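Local coordinates for P450 epoxidase (Sorangium cellulosum, PDB 1Q5D), which belongs to the cytochrome P450 family, a mostly helical haem protein that holds its iron porphyrin inside the fold, at residues 107-112 with 227-232. Sequence-based numbering, arbitrary orientation.
Sequences RKLVNP and TMLLQA. With HEM (protoporphyrin IX containing Fe), chain B.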
ATOM      1  N   ARG A 107     -11.763 -11.779   7.056  1.00 31.21           N
ATOM      2  CA  ARG A 107     -12.191 -10.808   6.036  1.00 30.99           C
ATOM      3  C   ARG A 107     -13.710 -10.584   6.033  1.00 31.94           C
ATOM      4  O   ARG A 107     -14.178  -9.451   5.941  1.00 31.34           O
ATOM      5  CB  ARG A 107     -11.733 -11.231   4.637  1.00 29.89           C
ATOM      6  CG  ARG A 107     -10.231 -11.049   4.385  1.00 28.83           C
ATOM      7  CD  ARG A 107      -9.740  -9.621   4.540  1.00 28.64           C
ATOM      8  NE  ARG A 107     -10.438  -8.679   3.655  1.00 27.74           N
ATOM      9  CZ  ARG A 107      -9.988  -8.285   2.476  1.00 27.51           C
ATOM     10  NH1 ARG A 107      -8.826  -8.765   2.017  1.00 26.23           N
ATOM     11  NH2 ARG A 107     -10.702  -7.417   1.741  1.00 25.96           N
ATOM     12  N   LYS A 108     -14.474 -11.667   6.136  1.00 33.94           N
ATOM     13  CA  LYS A 108     -15.938 -11.563   6.099  1.00 35.89           C
ATOM     14  C   LYS A 108     -16.391 -10.673   7.255  1.00 35.78           C
ATOM     15  O   LYS A 108     -17.319  -9.872   7.131  1.00 36.03           O
ATOM     16  CB  LYS A 108     -16.577 -12.967   6.167  1.00 37.58           C
ATOM     17  CG  LYS A 108     -18.112 -12.988   6.213  1.00 40.92           C
ATOM     18  CD  LYS A 108     -18.670 -14.316   5.667  1.00 42.11           C
ATOM     19  CE  LYS A 108     -20.191 -14.293   5.584  1.00 43.86           C
ATOM     20  NZ  LYS A 108     -20.781 -15.582   6.059  1.00 44.76           N
ATOM     21  N   LEU A 109     -15.693 -10.798   8.377  1.00 35.23           N
ATOM     22  CA  LEU A 109     -15.971 -10.009   9.570  1.00 34.07           C
ATOM     23  C   LEU A 109     -15.668  -8.508   9.422  1.00 34.01           C
ATOM     24  O   LEU A 109     -16.462  -7.667   9.861  1.00 33.40           O
ATOM     25  CB  LEU A 109     -15.178 -10.589  10.744  1.00 34.78           C
ATOM     26  CG  LEU A 109     -15.323 -10.021  12.150  1.00 34.80           C
ATOM     27  CD1 LEU A 109     -16.687 -10.354  12.743  1.00 35.31           C
ATOM     28  CD2 LEU A 109     -14.224 -10.583  13.021  1.00 35.49           C
ATOM     29  N   VAL A 110     -14.527  -8.159   8.818  1.00 32.13           N
ATOM     30  CA  VAL A 110     -14.108  -6.756   8.795  1.00 30.84           C
ATOM     31  C   VAL A 110     -14.512  -6.015   7.517  1.00 30.68           C
ATOM     32  O   VAL A 110     -14.622  -4.791   7.531  1.00 30.13           O
ATOM     33  CB  VAL A 110     -12.576  -6.608   9.072  1.00 32.05           C
ATOM     34  CG1 VAL A 110     -11.756  -7.177   7.917  1.00 32.17           C
ATOM     35  CG2 VAL A 110     -12.194  -5.155   9.365  1.00 31.07           C
ATOM     36  N   ASN A 111     -14.759  -6.745   6.425  1.00 29.95           N
ATOM     37  CA  ASN A 111     -15.050  -6.105   5.132  1.00 31.11           C
ATOM     38  C   ASN A 111     -16.179  -5.050   5.170  1.00 31.47           C
ATOM     39  O   ASN A 111     -16.031  -3.958   4.602  1.00 31.24           O
ATOM     40  CB  ASN A 111     -15.306  -7.154   4.028  1.00 31.02           C
ATOM     41  CG  ASN A 111     -14.011  -7.762   3.476  1.00 30.92           C
ATOM     42  OD1 ASN A 111     -12.917  -7.278   3.762  1.00 30.30           O
ATOM     43  ND2 ASN A 111     -14.139  -8.814   2.670  1.00 29.72           N
ATOM     44  N   PRO A 112     -17.293  -5.347   5.844  1.00 32.50           N
ATOM     45  CA  PRO A 112     -18.403  -4.378   5.925  1.00 32.41           C
ATOM     46  C   PRO A 112     -17.977  -3.021   6.487  1.00 32.42           C
ATOM     47  O   PRO A 112     -18.523  -1.981   6.088  1.00 32.83           O
ATOM     48  CB  PRO A 112     -19.408  -5.077   6.842  1.00 33.53           C
ATOM     49  CG  PRO A 112     -19.151  -6.553   6.572  1.00 33.53           C
ATOM     50  CD  PRO A 112     -17.622  -6.621   6.519  1.00 32.52           C
ATOM     51  N   THR A 227     -14.773  -1.713  18.522  1.00 30.49           N
ATOM     52  CA  THR A 227     -15.766  -2.324  19.408  1.00 30.64           C
ATOM     53  C   THR A 227     -16.347  -3.575  18.760  1.00 30.77           C
ATOM     54  O   THR A 227     -16.500  -4.617  19.403  1.00 30.94           O
ATOM     55  CB  THR A 227     -16.899  -1.331  19.721  1.00 30.71           C
ATOM     56  OG1 THR A 227     -16.389  -0.273  20.533  1.00 31.57           O
ATOM     57  CG2 THR A 227     -17.978  -1.974  20.607  1.00 30.71           C
ATOM     58  N   MET A 228     -16.681  -3.463  17.477  1.00 32.15           N
ATOM     59  CA  MET A 228     -17.236  -4.598  16.740  1.00 33.62           C
ATOM     60  C   MET A 228     -16.279  -5.788  16.763  1.00 32.93           C
ATOM     61  O   MET A 228     -16.688  -6.925  17.040  1.00 33.14           O
ATOM     62  CB  MET A 228     -17.568  -4.193  15.294  1.00 36.27           C
ATOM     63  CG  MET A 228     -18.200  -5.314  14.474  1.00 39.48           C
ATOM     64  SD  MET A 228     -16.950  -6.396  13.733  1.00 42.64           S
ATOM     65  CE  MET A 228     -16.142  -5.196  12.608  1.00 41.39           C
ATOM     66  N   LEU A 229     -15.004  -5.528  16.488  1.00 32.03           N
ATOM     67  CA  LEU A 229     -14.000  -6.587  16.501  1.00 32.25           C
ATOM     68  C   LEU A 229     -13.878  -7.180  17.906  1.00 33.39           C
ATOM     69  O   LEU A 229     -13.840  -8.401  18.083  1.00 33.26           O
ATOM     70  CB  LEU A 229     -12.634  -6.062  16.007  1.00 31.79           C
ATOM     71  CG  LEU A 229     -12.593  -5.656  14.530  1.00 32.50           C
ATOM     72  CD1 LEU A 229     -11.287  -4.900  14.182  1.00 32.64           C
ATOM     73  CD2 LEU A 229     -12.783  -6.878  13.624  1.00 32.23           C
ATOM     74  N   LEU A 230     -13.854  -6.315  18.908  1.00 34.19           N
ATOM     75  CA  LEU A 230     -13.703  -6.789  20.282  1.00 36.41           C
ATOM     76  C   LEU A 230     -14.854  -7.704  20.702  1.00 38.26           C
ATOM     77  O   LEU A 230     -14.637  -8.721  21.357  1.00 38.52           O
ATOM     78  CB  LEU A 230     -13.546  -5.607  21.230  1.00 35.31           C
ATOM     79  CG  LEU A 230     -12.203  -4.903  21.029  1.00 34.93           C
ATOM     80  CD1 LEU A 230     -12.249  -3.424  21.448  1.00 34.91           C
ATOM     81  CD2 LEU A 230     -11.096  -5.661  21.738  1.00 33.97           C
ATOM     82  N   GLN A 231     -16.068  -7.357  20.285  1.00 40.49           N
ATOM     83  CA  GLN A 231     -17.233  -8.171  20.590  1.00 43.65           C
ATOM     84  C   GLN A 231     -17.168  -9.523  19.895  1.00 44.42           C
ATOM     85  O   GLN A 231     -17.479 -10.551  20.499  1.00 45.30           O
ATOM     86  CB  GLN A 231     -18.508  -7.435  20.208  1.00 44.58           C
ATOM     87  CG  GLN A 231     -18.792  -6.241  21.083  1.00 46.83           C
ATOM     88  CD  GLN A 231     -20.079  -5.547  20.688  1.00 48.63           C
ATOM     89  OE1 GLN A 231     -20.517  -4.612  21.357  1.00 50.27           O
ATOM     90  NE2 GLN A 231     -20.694  -6.011  19.608  1.00 49.64           N
ATOM     91  N   ALA A 232     -16.749  -9.522  18.632  1.00 45.11           N
ATOM     92  CA  ALA A 232     -16.504 -10.760  17.901  1.00 46.34           C
ATOM     93  C   ALA A 232     -15.520 -11.654  18.653  1.00 48.24           C
ATOM     94  O   ALA A 232     -15.691 -12.876  18.711  1.00 47.72           O
ATOM     95  CB  ALA A 232     -15.969 -10.454  16.496  1.00 45.99           C
TER
HETATM   96  CHA HEM B 440      -3.882  -5.818   0.755  1.00 26.23           C
HETATM   97  CHB HEM B 440      -2.553  -2.272  -2.227  1.00 24.24           C
HETATM   98  CHC HEM B 440      -4.302   1.010   0.904  1.00 24.84           C
HETATM   99  CHD HEM B 440      -5.076  -2.492   4.104  1.00 25.90           C
HETATM  100  C1A HEM B 440      -3.455  -5.145  -0.359  1.00 26.19           C
HETATM  101  C2A HEM B 440      -3.018  -5.747  -1.596  1.00 26.62           C
HETATM  102  C3A HEM B 440      -2.631  -4.769  -2.416  1.00 26.01           C
HETATM  103  C4A HEM B 440      -2.822  -3.515  -1.725  1.00 26.16           C
HETATM  104  CMA HEM B 440      -2.087  -4.948  -3.860  1.00 27.78           C
HETATM  105  CAA HEM B 440      -3.007  -7.266  -1.893  1.00 27.78           C
HETATM  106  CBA HEM B 440      -1.606  -7.848  -1.676  1.00 28.37           C
HETATM  107  CGA HEM B 440      -1.608  -9.314  -2.073  1.00 30.70           C
HETATM  108  O1A HEM B 440      -0.574 -10.016  -1.847  1.00 30.17           O
HETATM  109  O2A HEM B 440      -2.652  -9.797  -2.600  1.00 31.40           O
HETATM  110  C1B HEM B 440      -2.921  -1.108  -1.617  1.00 25.03           C
HETATM  111  C2B HEM B 440      -2.734   0.193  -2.210  1.00 25.56           C
HETATM  112  C3B HEM B 440      -3.192   1.094  -1.356  1.00 26.09           C
HETATM  113  C4B HEM B 440      -3.699   0.410  -0.184  1.00 25.88           C
HETATM  114  CMB HEM B 440      -2.081   0.516  -3.581  1.00 25.72           C
HETATM  115  CAB HEM B 440      -3.162   2.599  -1.672  1.00 27.76           C
HETATM  116  CBB HEM B 440      -3.240   3.519  -0.716  1.00 30.06           C
HETATM  117  C1C HEM B 440      -4.707   0.361   2.032  1.00 24.90           C
HETATM  118  C2C HEM B 440      -5.347   0.956   3.184  1.00 25.32           C
HETATM  119  C3C HEM B 440      -5.553  -0.028   4.065  1.00 25.85           C
HETATM  120  C4C HEM B 440      -5.064  -1.264   3.485  1.00 26.41           C
HETATM  121  CMC HEM B 440      -5.697   2.464   3.298  1.00 24.22           C
HETATM  122  CAC HEM B 440      -6.189   0.005   5.466  1.00 26.49           C
HETATM  123  CBC HEM B 440      -6.876   1.065   5.882  1.00 30.33           C
HETATM  124  C1D HEM B 440      -4.762  -3.691   3.517  1.00 25.99           C
HETATM  125  C2D HEM B 440      -4.760  -4.938   4.224  1.00 25.66           C
HETATM  126  C3D HEM B 440      -4.396  -5.979   3.191  1.00 25.66           C
HETATM  127  C4D HEM B 440      -4.194  -5.251   1.968  1.00 25.70           C
HETATM  128  CMD HEM B 440      -5.086  -5.160   5.709  1.00 25.66           C
HETATM  129  CAD HEM B 440      -4.287  -7.499   3.398  1.00 26.21           C
HETATM  130  CBD HEM B 440      -5.557  -8.086   2.770  1.00 26.45           C
HETATM  131  CGD HEM B 440      -5.559  -9.590   2.877  1.00 27.26           C
HETATM  132  O1D HEM B 440      -4.454 -10.186   2.817  1.00 26.46           O
HETATM  133  O2D HEM B 440      -6.659 -10.200   3.035  1.00 28.25           O
HETATM  134  NA  HEM B 440      -3.329  -3.776  -0.461  1.00 25.28           N
HETATM  135  NB  HEM B 440      -3.523  -0.966  -0.366  1.00 24.90           N
HETATM  136  NC  HEM B 440      -4.544  -0.982   2.260  1.00 25.94           N
HETATM  137  ND  HEM B 440      -4.416  -3.905   2.193  1.00 25.77           N
HETATM  138 FE   HEM B 440      -4.093  -2.400   0.829  1.00 26.02          FE
HETATM  139  O   HOH W   1      -2.017  -2.289   1.568  1.00 32.96           O
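Leu109 carries every contact within 4.5 Å from its side, packing from helix 100-110 against Met228, Leu229 and Ala232 of helix 225-234, while the same helix grips a haem propionate with Arg107. The isobutyl group is swung toward the second helix because CG stands anti to the backbone N (chi1 -177°), and its two methyls divide the work. Leu109 CD1 rests 3.8 Å from Ala232 CB and also flanks Met228 SD, at 4.1 Å; Leu109 CD2 meets Leu229 CD2 at 4.0 Å and leans on the same alanine methyl. Ala232 thus supports both branches at once. Met228 passes Leu109 in the reverse direction, its chain folded at chi2 (-85°) and chi3, which lays the terminal methyl CE 3.7 Å from Leu109 O. Leu229 extends only a methyl to this cluster and also packs on Leu244 and Leu247 of helix 241-255; Val110 touches Leu247 as well, so a third helix joins the packing.

Arg107 lies well away from segment 227-232. Arg107 NH1 donates to haem O2D at 2.8 Å, and a further bond goes to Val364 O. On another edge, Arg107 NE and NH2 both donate to Asn111 OD1, with NE at 2.8 Å; this oxygen lies in the guanidinium plane, though NE is tilted 18° from the plane of the amide carbonyl. Asn111 is therefore a second-shell residue that fixes the rotation of the guanidinium, and the positive charge probably helps offset that of the propionate; the haem is also hydrogen-bonded by His103 and Arg307. The chemistry implies a division of labour within 107-112: a hydrogen bond from Arg107, probably aided by charge, helps hold the haem, whereas Leu109 meets 227-232 mainly by apolar packing, with no directional bond between the two segments.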